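Local structure of SsfS6 (Streptomyces sp. SF2575, 4FZR) at residues A[292-297]-A[310-315]; A[207-212]-A[316-321]. The protein belongs to the erythromycin biosynthesis protein CIII-like family and is built on the GT-B fold, two Rossmann-like domains facing each other. All coordinates share one frame; numbering follows the deposited sequence.

Along the chain, contact 1 is nested inside the loop closed by contact 2: residues 207-212 come first, then 292-297, then 310-315 running directly into 316-321. Both contacts use helix 310-318, and their centres lie about 5 Å apart. They also touch each other. Asn211 ND2 makes a probable hydrogen bond to Thr315 OG1 at 3.2 Å, the CB of Ser295 packs on Asn211 OD1, and Tyr207 CE2 packs on the CB of Leu314. One helix of the C-terminal domain therefore meets the short helix 294-297 of its own domain and the chain that leaves the N-terminal sheet, tying the interdomain connection to the C-terminal half.

Contact 1: residues A[292-297]-A[310-315]; sequences FPLSAI and HGTTLT
In the C-terminal Rossmann-like domain of this GT-B protein, Leu294 and Ser295 of the short helix 294-297 pack against Thr312 and Thr315 of helix 310-318. The contact is apolar, and no hydrogen bond crosses it. Leu294 puts its CD2 methyl on the CG2 methyl of Thr312, 4.1 Å away, and the two side chains cross at about a right angle. The leucine points toward the longer helix with CG anti to the backbone N (chi1 -160°), while on Thr312 the methyl is the branch anti to N. One turn on, Thr315 CG2 lies 4.2 Å from the CA of Ser295, so the methyl lies against the CA and CB of the serine, not its hydroxyl end. In the chain, the two helices precede and follow strand 303-306: the first belongs to the crossover from edge strand 286-289 into that strand, and the second leads out of it toward strand 323-325. Pro293, at the N-cap position, starts the short helix, and its O takes the N-H groups of both Ala296 and Ile297. In the longer helix Gly311 O is held twice, by Thr315 N at 2.9 Å and by Thr315 OG1 at 2.6 Å, from opposite faces of the carbonyl plane; the hydroxyl sits 40° out of that plane. This bond ties down the OG1 branch of Thr315 while its CG2 faces Ser295. Ser295 also packs on Arg40 of the second subunit.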
ATOM      1  N   PHE A 292       1.783  15.024  -9.400  1.00 83.02           N
ATOM      2  CA  PHE A 292       0.739  15.051  -8.385  1.00 79.84           C
ATOM      3  C   PHE A 292       0.071  13.689  -8.261  1.00 81.70           C
ATOM      4  O   PHE A 292       0.062  12.905  -9.214  1.00 79.21           O
ATOM      5  CB  PHE A 292      -0.309  16.108  -8.733  1.00 71.95           C
ATOM      6  CG  PHE A 292       0.234  17.506  -8.765  1.00 73.92           C
ATOM      7  CD1 PHE A 292       0.591  18.147  -7.592  1.00 77.33           C
ATOM      8  CD2 PHE A 292       0.386  18.178  -9.965  1.00 80.61           C
ATOM      9  CE1 PHE A 292       1.094  19.433  -7.614  1.00 73.80           C
ATOM     10  CE2 PHE A 292       0.888  19.466  -9.993  1.00 80.34           C
ATOM     11  CZ  PHE A 292       1.242  20.091  -8.814  1.00 74.45           C
ATOM     12  N   PRO A 293      -0.490  13.396  -7.078  1.00 77.94           N
ATOM     13  CA  PRO A 293      -1.286  12.173  -6.947  1.00 78.51           C
ATOM     14  C   PRO A 293      -2.479  12.251  -7.889  1.00 61.51           C
ATOM     15  O   PRO A 293      -3.502  12.843  -7.542  1.00 57.79           O
ATOM     16  CB  PRO A 293      -1.735  12.197  -5.483  1.00 74.06           C
ATOM     17  CG  PRO A 293      -1.685  13.639  -5.093  1.00 69.55           C
ATOM     18  CD  PRO A 293      -0.527  14.213  -5.852  1.00 71.57           C
ATOM     19  N   LEU A 294      -2.339  11.665  -9.073  1.00 51.82           N
ATOM     20  CA  LEU A 294      -3.311  11.866 -10.140  1.00 61.31           C
ATOM     21  C   LEU A 294      -4.720  11.481  -9.696  1.00 56.28           C
ATOM     22  O   LEU A 294      -5.688  12.166 -10.029  1.00 51.36           O
ATOM     23  CB  LEU A 294      -2.910  11.082 -11.391  1.00 52.63           C
ATOM     24  CG  LEU A 294      -3.550  11.570 -12.693  1.00 62.95           C
ATOM     25  CD1 LEU A 294      -3.345  13.073 -12.887  1.00 62.59           C
ATOM     26  CD2 LEU A 294      -2.989  10.807 -13.882  1.00 54.49           C
ATOM     27  N   SER A 295      -4.830  10.387  -8.947  1.00 54.13           N
ATOM     28  CA  SER A 295      -6.118   9.929  -8.428  1.00 53.74           C
ATOM     29  C   SER A 295      -6.702  10.825  -7.335  1.00 52.91           C
ATOM     30  O   SER A 295      -7.894  10.748  -7.044  1.00 54.92           O
ATOM     31  CB  SER A 295      -6.006   8.487  -7.912  1.00 48.56           C
ATOM     32  OG  SER A 295      -4.851   8.287  -7.107  1.00 48.02           O
ATOM     33  N   ALA A 296      -5.869  11.670  -6.736  1.00 57.63           N
ATOM     34  CA  ALA A 296      -6.324  12.560  -5.668  1.00 60.86           C
ATOM     35  C   ALA A 296      -6.590  13.970  -6.189  1.00 59.57           C
ATOM     36  O   ALA A 296      -7.347  14.733  -5.589  1.00 54.91           O
ATOM     37  CB  ALA A 296      -5.303  12.599  -4.548  1.00 62.64           C
ATOM     38  N   ILE A 297      -5.953  14.304  -7.306  1.00 58.56           N
ATOM     39  CA  ILE A 297      -6.118  15.607  -7.945  1.00 58.30           C
ATOM     40  C   ILE A 297      -7.327  15.588  -8.878  1.00 63.45           C
ATOM     41  O   ILE A 297      -7.868  16.633  -9.239  1.00 54.78           O
ATOM     42  CB  ILE A 297      -4.864  15.976  -8.767  1.00 55.28           C
ATOM     43  CG1 ILE A 297      -5.008  17.364  -9.395  1.00 64.93           C
ATOM     44  CG2 ILE A 297      -4.619  14.945  -9.852  1.00 60.31           C
ATOM     45  CD1 ILE A 297      -3.930  17.676 -10.403  1.00 59.37           C
ATOM     46  N   HIS A 310      -3.416   3.395 -20.304  1.00 36.77           N
ATOM     47  CA  HIS A 310      -4.485   2.550 -19.776  1.00 34.57           C
ATOM     48  C   HIS A 310      -4.928   2.981 -18.380  1.00 30.56           C
ATOM     49  O   HIS A 310      -6.124   3.015 -18.084  1.00 32.63           O
ATOM     50  CB  HIS A 310      -4.042   1.088 -19.745  1.00 33.67           C
ATOM     51  CG  HIS A 310      -3.872   0.480 -21.102  1.00 41.79           C
ATOM     52  ND1 HIS A 310      -4.915   0.355 -21.995  1.00 50.06           N
ATOM     53  CD2 HIS A 310      -2.786  -0.045 -21.716  1.00 45.72           C
ATOM     54  CE1 HIS A 310      -4.477  -0.218 -23.102  1.00 39.62           C
ATOM     55  NE2 HIS A 310      -3.189  -0.471 -22.959  1.00 52.12           N
ATOM     56  N   GLY A 311      -3.963   3.310 -17.529  1.00 25.93           N
ATOM     57  CA  GLY A 311      -4.251   3.666 -16.153  1.00 24.08           C
ATOM     58  C   GLY A 311      -4.916   5.024 -16.047  1.00 28.43           C
ATOM     59  O   GLY A 311      -5.875   5.208 -15.298  1.00 26.23           O
ATOM     60  N   THR A 312      -4.398   5.986 -16.801  1.00 26.62           N
ATOM     61  CA  THR A 312      -4.955   7.331 -16.815  1.00 29.46           C
ATOM     62  C   THR A 312      -6.397   7.316 -17.324  1.00 26.94           C
ATOM     63  O   THR A 312      -7.265   7.996 -16.778  1.00 25.97           O
ATOM     64  CB  THR A 312      -4.121   8.266 -17.707  1.00 37.88           C
ATOM     65  OG1 THR A 312      -2.735   8.164 -17.353  1.00 43.66           O
ATOM     66  CG2 THR A 312      -4.575   9.704 -17.545  1.00 37.66           C
ATOM     67  N   THR A 313      -6.645   6.532 -18.369  1.00 25.56           N
ATOM     68  CA  THR A 313      -7.981   6.418 -18.939  1.00 26.05           C
ATOM     69  C   THR A 313      -8.962   5.902 -17.898  1.00 24.05           C
ATOM     70  O   THR A 313      -9.996   6.521 -17.643  1.00 23.86           O
ATOM     71  CB  THR A 313      -7.997   5.455 -20.133  1.00 29.68           C
ATOM     72  OG1 THR A 313      -7.224   6.006 -21.205  1.00 23.66           O
ATOM     73  CG2 THR A 313      -9.424   5.215 -20.614  1.00 27.67           C
ATOM     74  N   LEU A 314      -8.632   4.763 -17.300  1.00 24.12           N
ATOM     75  CA  LEU A 314      -9.503   4.142 -16.311  1.00 18.14           C
ATOM     76  C   LEU A 314      -9.659   5.017 -15.072  1.00 19.66           C
ATOM     77  O   LEU A 314     -10.717   5.020 -14.442  1.00 23.64           O
ATOM     78  CB  LEU A 314      -8.979   2.753 -15.940  1.00 18.30           C
ATOM     79  CG  LEU A 314      -9.212   1.713 -17.038  1.00 19.40           C
ATOM     80  CD1 LEU A 314      -8.222   0.577 -16.920  1.00 19.93           C
ATOM     81  CD2 LEU A 314     -10.636   1.186 -16.968  1.00 21.94           C
ATOM     82  N   THR A 315      -8.618   5.775 -14.735  1.00 14.15           N
ATOM     83  CA  THR A 315      -8.685   6.676 -13.590  1.00 20.64           C
ATOM     84  C   THR A 315      -9.726   7.766 -13.844  1.00 20.29           C
ATOM     85  O   THR A 315     -10.585   8.030 -13.000  1.00 18.82           O
ATOM     86  CB  THR A 315      -7.321   7.337 -13.291  1.00 23.58           C
ATOM     87  OG1 THR A 315      -6.333   6.329 -13.049  1.00 23.00           O
ATOM     88  CG2 THR A 315      -7.414   8.231 -12.063  1.00  9.37           C
TER

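Contact 2: residues A[207-212]-A[316-321]; sequences YVPYNG and CLSEGV
Pro209 and Ser318 meet where the connection between the two GT-B domains passes the last turn of helix 310-318. Both side chains point toward the opposite segment. The hydroxyl of Ser318 reaches the CG-CD edge of the proline ring at a slant, with OG 3.4 Å from Pro209 CG and 4.0 Å from Pro209 CD. The serine torsion explains the approach: at 92° chi1 is well off a staggered position, and it carries OG out toward the ring while still allowing a hydrogen bond back to Thr315 O, one turn earlier in the helix. The carbonyl of Tyr207 points broadly at the same serine, and its O stands 4.0 Å from Ser318 CB. Tyr207 itself has CG anti to the backbone N (chi1 -180°), which sends the ring alongside helix 310-318, where it packs on Leu314 and Thr315, residues just before 316-321. Met382 of helix 370-382 packs on both Tyr207 and Ser318. Just past the serine the helix closes in a Schellman motif: Gly320, with positive phi (62°), gives its N to Leu317 O at 3.0 Å, and Val321 N reaches Cys316 O at the same distance. Pro209 also packs on Ser295 and Thr315. No hydrogen bond spans the two segments: the serine hydroxyl bonds back to Thr315 O in its own helix and meets the proline ring only by van der Waals packing, so the contact is small and lacks directional bonds.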
ATOM      1  N   TYR A 207     -12.510  -0.839 -10.956  1.00 13.06           N
ATOM      2  CA  TYR A 207     -11.140  -0.358 -11.046  1.00 13.07           C
ATOM      3  C   TYR A 207     -10.860   0.665  -9.960  1.00 20.05           C
ATOM      4  O   TYR A 207     -11.419   1.760  -9.972  1.00 14.72           O
ATOM      5  CB  TYR A 207     -10.885   0.272 -12.409  1.00 14.74           C
ATOM      6  CG  TYR A 207      -9.481   0.794 -12.592  1.00 22.26           C
ATOM      7  CD1 TYR A 207      -8.450  -0.056 -12.973  1.00 24.77           C
ATOM      8  CD2 TYR A 207      -9.187   2.138 -12.395  1.00 18.43           C
ATOM      9  CE1 TYR A 207      -7.164   0.416 -13.152  1.00 27.07           C
ATOM     10  CE2 TYR A 207      -7.904   2.621 -12.575  1.00 19.96           C
ATOM     11  CZ  TYR A 207      -6.896   1.756 -12.953  1.00 26.32           C
ATOM     12  OH  TYR A 207      -5.615   2.226 -13.130  1.00 35.30           O
ATOM     13  N   VAL A 208     -10.002   0.296  -9.014  1.00 18.76           N
ATOM     14  CA  VAL A 208      -9.556   1.226  -7.987  1.00 14.99           C
ATOM     15  C   VAL A 208      -8.230   1.831  -8.448  1.00 17.33           C
ATOM     16  O   VAL A 208      -7.253   1.110  -8.662  1.00 16.39           O
ATOM     17  CB  VAL A 208      -9.393   0.529  -6.624  1.00 18.17           C
ATOM     18  CG1 VAL A 208      -8.760   1.475  -5.606  1.00 18.02           C
ATOM     19  CG2 VAL A 208     -10.745   0.019  -6.125  1.00 17.15           C
ATOM     20  N   PRO A 209      -8.198   3.159  -8.633  1.00 19.89           N
ATOM     21  CA  PRO A 209      -6.990   3.791  -9.180  1.00 24.65           C
ATOM     22  C   PRO A 209      -5.785   3.729  -8.245  1.00 29.59           C
ATOM     23  O   PRO A 209      -5.912   4.002  -7.047  1.00 21.60           O
ATOM     24  CB  PRO A 209      -7.415   5.253  -9.384  1.00 20.60           C
ATOM     25  CG  PRO A 209      -8.912   5.242  -9.366  1.00 18.60           C
ATOM     26  CD  PRO A 209      -9.298   4.124  -8.461  1.00 16.77           C
ATOM     27  N   TYR A 210      -4.629   3.359  -8.789  1.00 18.87           N
ATOM     28  CA  TYR A 210      -3.368   3.602  -8.109  1.00 20.58           C
ATOM     29  C   TYR A 210      -2.348   4.191  -9.076  1.00 19.90           C
ATOM     30  O   TYR A 210      -1.857   3.507  -9.973  1.00 16.80           O
ATOM     31  CB  TYR A 210      -2.802   2.334  -7.473  1.00 12.35           C
ATOM     32  CG  TYR A 210      -1.495   2.603  -6.762  1.00 16.30           C
ATOM     33  CD1 TYR A 210      -1.470   3.308  -5.563  1.00 17.13           C
ATOM     34  CD2 TYR A 210      -0.287   2.181  -7.301  1.00 15.74           C
ATOM     35  CE1 TYR A 210      -0.281   3.575  -4.918  1.00 10.34           C
ATOM     36  CE2 TYR A 210       0.908   2.441  -6.660  1.00 13.82           C
ATOM     37  CZ  TYR A 210       0.905   3.137  -5.469  1.00 12.94           C
ATOM     38  OH  TYR A 210       2.092   3.402  -4.829  1.00 15.50           O
ATOM     39  N   ASN A 211      -2.030   5.464  -8.876  1.00 24.29           N
ATOM     40  CA  ASN A 211      -1.078   6.158  -9.732  1.00 38.94           C
ATOM     41  C   ASN A 211       0.043   6.780  -8.905  1.00 45.12           C
ATOM     42  O   ASN A 211       0.908   7.473  -9.444  1.00 46.02           O
ATOM     43  CB  ASN A 211      -1.774   7.269 -10.525  1.00 25.14           C
ATOM     44  CG  ASN A 211      -3.173   6.885 -10.984  1.00 35.59           C
ATOM     45  OD1 ASN A 211      -4.164   7.252 -10.355  1.00 35.60           O
ATOM     46  ND2 ASN A 211      -3.261   6.157 -12.090  1.00 26.97           N
ATOM     47  N   GLY A 212       0.038   6.512  -7.601  1.00 37.68           N
ATOM     48  CA  GLY A 212       0.833   7.276  -6.655  1.00 35.00           C
ATOM     49  C   GLY A 212       2.296   6.889  -6.575  1.00 40.13           C
ATOM     50  O   GLY A 212       2.672   5.776  -6.938  1.00 49.16           O
ATOM     51  N   CYS A 316      -9.644   8.394 -15.015  1.00 24.34           N
ATOM     52  CA  CYS A 316     -10.597   9.430 -15.416  1.00 21.27           C
ATOM     53  C   CYS A 316     -12.027   8.900 -15.478  1.00 16.21           C
ATOM     54  O   CYS A 316     -12.956   9.542 -14.992  1.00 17.85           O
ATOM     55  CB  CYS A 316     -10.211   9.998 -16.780  1.00 21.78           C
ATOM     56  SG  CYS A 316      -8.678  10.944 -16.778  1.00 24.55           S
ATOM     57  N   LEU A 317     -12.197   7.733 -16.091  1.00 17.68           N
ATOM     58  CA  LEU A 317     -13.503   7.086 -16.151  1.00 21.85           C
ATOM     59  C   LEU A 317     -14.087   6.888 -14.754  1.00 23.32           C
ATOM     60  O   LEU A 317     -15.238   7.250 -14.503  1.00 21.16           O
ATOM     61  CB  LEU A 317     -13.414   5.735 -16.877  1.00 17.89           C
ATOM     62  CG  LEU A 317     -13.505   5.734 -18.406  1.00 27.50           C
ATOM     63  CD1 LEU A 317     -13.538   4.305 -18.933  1.00 27.78           C
ATOM     64  CD2 LEU A 317     -14.727   6.503 -18.877  1.00 19.98           C
ATOM     65  N   SER A 318     -13.299   6.324 -13.843  1.00 23.15           N
ATOM     66  CA  SER A 318     -13.803   5.990 -12.513  1.00 23.58           C
ATOM     67  C   SER A 318     -14.119   7.237 -11.691  1.00 16.56           C
ATOM     68  O   SER A 318     -14.899   7.187 -10.741  1.00 19.97           O
ATOM     69  CB  SER A 318     -12.813   5.086 -11.768  1.00 25.77           C
ATOM     70  OG  SER A 318     -11.889   5.822 -10.982  1.00 28.30           O
ATOM     71  N   GLU A 319     -13.511   8.356 -12.065  1.00 18.42           N
ATOM     72  CA  GLU A 319     -13.768   9.624 -11.394  1.00 27.70           C
ATOM     73  C   GLU A 319     -14.757  10.505 -12.165  1.00 30.16           C
ATOM     74  O   GLU A 319     -15.048  11.628 -11.751  1.00 35.70           O
ATOM     75  CB  GLU A 319     -12.452  10.374 -11.152  1.00 37.85           C
ATOM     76  CG  GLU A 319     -11.716   9.920  -9.896  1.00 40.36           C
ATOM     77  CD  GLU A 319     -12.488  10.228  -8.627  1.00 48.88           C
ATOM     78  OE1 GLU A 319     -13.398  11.084  -8.676  1.00 60.00           O
ATOM     79  OE2 GLU A 319     -12.189   9.611  -7.582  1.00 56.43           O
ATOM     80  N   GLY A 320     -15.279   9.992 -13.277  1.00 25.00           N
ATOM     81  CA  GLY A 320     -16.304  10.688 -14.034  1.00 27.15           C
ATOM     82  C   GLY A 320     -15.843  12.022 -14.592  1.00 26.54           C
ATOM     83  O   GLY A 320     -16.567  13.016 -14.527  1.00 25.06           O
ATOM     84  N   VAL A 321     -14.636  12.039 -15.148  1.00 23.18           N
ATOM     85  CA  VAL A 321     -14.075  13.253 -15.734  1.00 25.00           C
ATOM     86  C   VAL A 321     -13.831  13.041 -17.232  1.00 34.07           C
ATOM     87  O   VAL A 321     -13.090  12.129 -17.615  1.00 24.93           O
ATOM     88  CB  VAL A 321     -12.752  13.656 -15.036  1.00 27.30           C
ATOM     89  CG1 VAL A 321     -12.171  14.913 -15.672  1.00 30.88           C
ATOM     90  CG2 VAL A 321     -12.980  13.869 -13.543  1.00 29.58           C
TER